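Side-chain contact in cellulose binding protein (Clavibacter michiganensis, PDB 4JJO), which probably binds plant cell-wall polysaccharides and loosens the wall, as the expansin part of a longer, probable cellulase: residues Glu41-Ala46 with Gly131-Arg136. Residues are numbered along the deposited sequence; the frame is centred on the assembly and turned at random.
Sequences EYSGAA and GNRIDR
Arg133 carries nearly the whole contact, running its side chain from the second domain of the expansin across to the loop that follows helix 39-42 in the first. Its aliphatic part passes alongside the carbonyl of Ala46, with Arg133 CG 3.3 Å from Ala46 O and CB and CD a little farther from the same oxygen. At the far end Arg133 NH1 comes within 3.1 Å of Ser43 OG, while Ser43 CB also touches this nitrogen. Ala46 C lies over one face of the guanidinium; Ser43 OG and Glu41 O approach the group obliquely. Arg133 NH2 is 3.3 Å from Glu41 O at an angle too poor for a hydrogen bond, though the positive group probably still finds the carbonyl oxygen a favourable neighbour. The reach follows from the torsions: CG stands anti to the carbonyl carbon (chi1 -65°), and the chain then stays extended to NE.

A water bridges the two backbones, donating to Ala46 O at 2.7 Å and accepting from Ile134 N at 2.8 Å. Ala46 O is thus met by the water as well as by the arginine's methylenes.

Behind this first shell, the loop is shaped by Ser43, which leaves the helix with positive phi, and by the bond from Ala46 N to Ser43 O (3.1 Å). Glu41 turns its carboxylate away, to Ser38, Gly75 and Tyr99. In the C-terminal domain, Arg133 is held by Gln174, through backbone hydrogen bonding and through Arg133 N to the side-chain OE1. The contact therefore bridges the double-psi beta-barrel domain, where helix 39-42 follows strand 34-38, and the C-terminal domain, where strand 134-141 begins between strands 167-173 and 144-150 of the antiparallel sheet.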
loop_
_atom_site.group_PDB
_atom_site.type_symbol
_atom_site.label_atom_id
_atom_site.label_comp_id
_atom_site.label_asym_id
_atom_site.label_seq_id
_atom_site.Cartn_x
_atom_site.Cartn_y
_atom_site.Cartn_z
ATOM N N GLU A 41 8.503 8.490 -6.634
ATOM C CA GLU A 41 7.246 8.597 -5.904
ATOM C C GLU A 41 6.883 7.275 -5.231
ATOM O O GLU A 41 6.201 7.264 -4.206
ATOM C CB GLU A 41 6.125 9.055 -6.842
ATOM C CG GLU A 41 6.315 10.475 -7.364
ATOM C CD GLU A 41 5.254 10.888 -8.364
ATOM O OE1 GLU A 41 4.222 11.444 -7.937
ATOM O OE2 GLU A 41 5.460 10.670 -9.576
ATOM N N TYR A 42 7.340 6.170 -5.813
ATOM C CA TYR A 42 7.164 4.846 -5.226
ATOM C C TYR A 42 7.931 4.772 -3.912
ATOM O O TYR A 42 7.483 4.149 -2.947
ATOM C CB TYR A 42 7.668 3.780 -6.202
ATOM C CG TYR A 42 7.397 2.352 -5.780
ATOM C CD1 TYR A 42 6.104 1.860 -5.719
ATOM C CD2 TYR A 42 8.438 1.489 -5.465
ATOM C CE1 TYR A 42 5.854 0.554 -5.349
ATOM C CE2 TYR A 42 8.196 0.186 -5.094
ATOM C CZ TYR A 42 6.903 -0.277 -5.032
ATOM O OH TYR A 42 6.652 -1.579 -4.665
ATOM N N SER A 43 9.099 5.406 -3.894
ATOM C CA SER A 43 9.843 5.626 -2.659
ATOM C C SER A 43 10.144 4.328 -1.913
ATOM O O SER A 43 9.911 4.224 -0.708
ATOM C CB SER A 43 9.053 6.573 -1.756
ATOM O OG SER A 43 9.850 7.063 -0.691
ATOM N N GLY A 44 10.671 3.343 -2.631
ATOM C CA GLY A 44 11.043 2.077 -2.025
ATOM C C GLY A 44 9.853 1.370 -1.411
ATOM O O GLY A 44 9.989 0.681 -0.397
ATOM N N ALA A 45 8.689 1.555 -2.032
ATOM C CA ALA A 45 7.440 0.919 -1.617
ATOM C C ALA A 45 6.754 1.647 -0.458
ATOM O O ALA A 45 5.709 1.208 0.022
ATOM C CB ALA A 45 7.667 -0.546 -1.269
ATOM N N ALA A 46 7.324 2.761 -0.013
ATOM C CA ALA A 46 6.720 3.522 1.081
ATOM C C ALA A 46 5.384 4.139 0.659
ATOM O O ALA A 46 4.538 4.446 1.496
ATOM C CB ALA A 46 7.676 4.598 1.567
ATOM N N GLY A 131 -3.621 3.628 5.320
ATOM C CA GLY A 131 -4.147 4.830 4.695
ATOM C C GLY A 131 -3.063 5.802 4.260
ATOM O O GLY A 131 -3.119 6.360 3.164
ATOM N N ASN A 132 -2.075 6.008 5.124
ATOM C CA ASN A 132 -0.953 6.884 4.819
ATOM C C ASN A 132 0.339 6.073 4.770
ATOM O O ASN A 132 0.307 4.843 4.862
ATOM C CB ASN A 132 -0.842 7.992 5.870
ATOM C CG ASN A 132 -2.150 8.732 6.081
ATOM O OD1 ASN A 132 -2.539 9.574 5.274
ATOM N ND2 ASN A 132 -2.831 8.420 7.177
ATOM N N ARG A 133 1.472 6.751 4.621
ATOM C CA ARG A 133 2.759 6.063 4.637
ATOM C C ARG A 133 3.063 5.537 6.033
ATOM O O ARG A 133 2.739 6.173 7.036
ATOM C CB ARG A 133 3.894 6.980 4.174
ATOM C CG ARG A 133 3.798 7.415 2.722
ATOM C CD ARG A 133 5.144 7.901 2.194
ATOM N NE ARG A 133 5.074 8.270 0.783
ATOM C CZ ARG A 133 6.131 8.494 0.009
ATOM N NH1 ARG A 133 7.361 8.384 0.496
ATOM N NH2 ARG A 133 5.959 8.826 -1.264
ATOM N N ILE A 134 3.688 4.367 6.079
ATOM C CA ILE A 134 4.097 3.753 7.332
ATOM C C ILE A 134 5.574 4.050 7.555
ATOM O O ILE A 134 6.393 3.849 6.661
ATOM C CB ILE A 134 3.864 2.230 7.297
ATOM C CG1 ILE A 134 2.363 1.932 7.298
ATOM C CG2 ILE A 134 4.540 1.550 8.476
ATOM C CD1 ILE A 134 2.023 0.479 7.043
ATOM N N ASP A 135 5.909 4.539 8.746
ATOM C CA ASP A 135 7.279 4.926 9.052
ATOM C C ASP A 135 8.087 3.736 9.559
ATOM O O ASP A 135 9.246 3.556 9.190
ATOM C CB ASP A 135 7.307 6.048 10.092
ATOM C CG ASP A 135 8.720 6.493 10.426
ATOM O OD1 ASP A 135 9.262 7.355 9.703
ATOM O OD2 ASP A 135 9.289 5.979 11.413
ATOM N N ARG A 136 7.477 2.933 10.420
ATOM C CA ARG A 136 8.151 1.748 10.940
ATOM C C ARG A 136 7.184 0.685 11.434
ATOM O O ARG A 136 6.038 0.969 11.773
ATOM C CB ARG A 136 9.128 2.126 12.055
ATOM C CG ARG A 136 8.592 3.120 13.071
ATOM C CD ARG A 136 9.703 3.557 14.009
ATOM N NE ARG A 136 9.212 4.039 15.296
ATOM C CZ ARG A 136 8.765 5.271 15.522
ATOM N NH1 ARG A 136 8.724 6.168 14.544
ATOM N NH2 ARG A 136 8.345 5.606 16.735
HETATM O O HOH W 1 4.360 2.905 3.732
#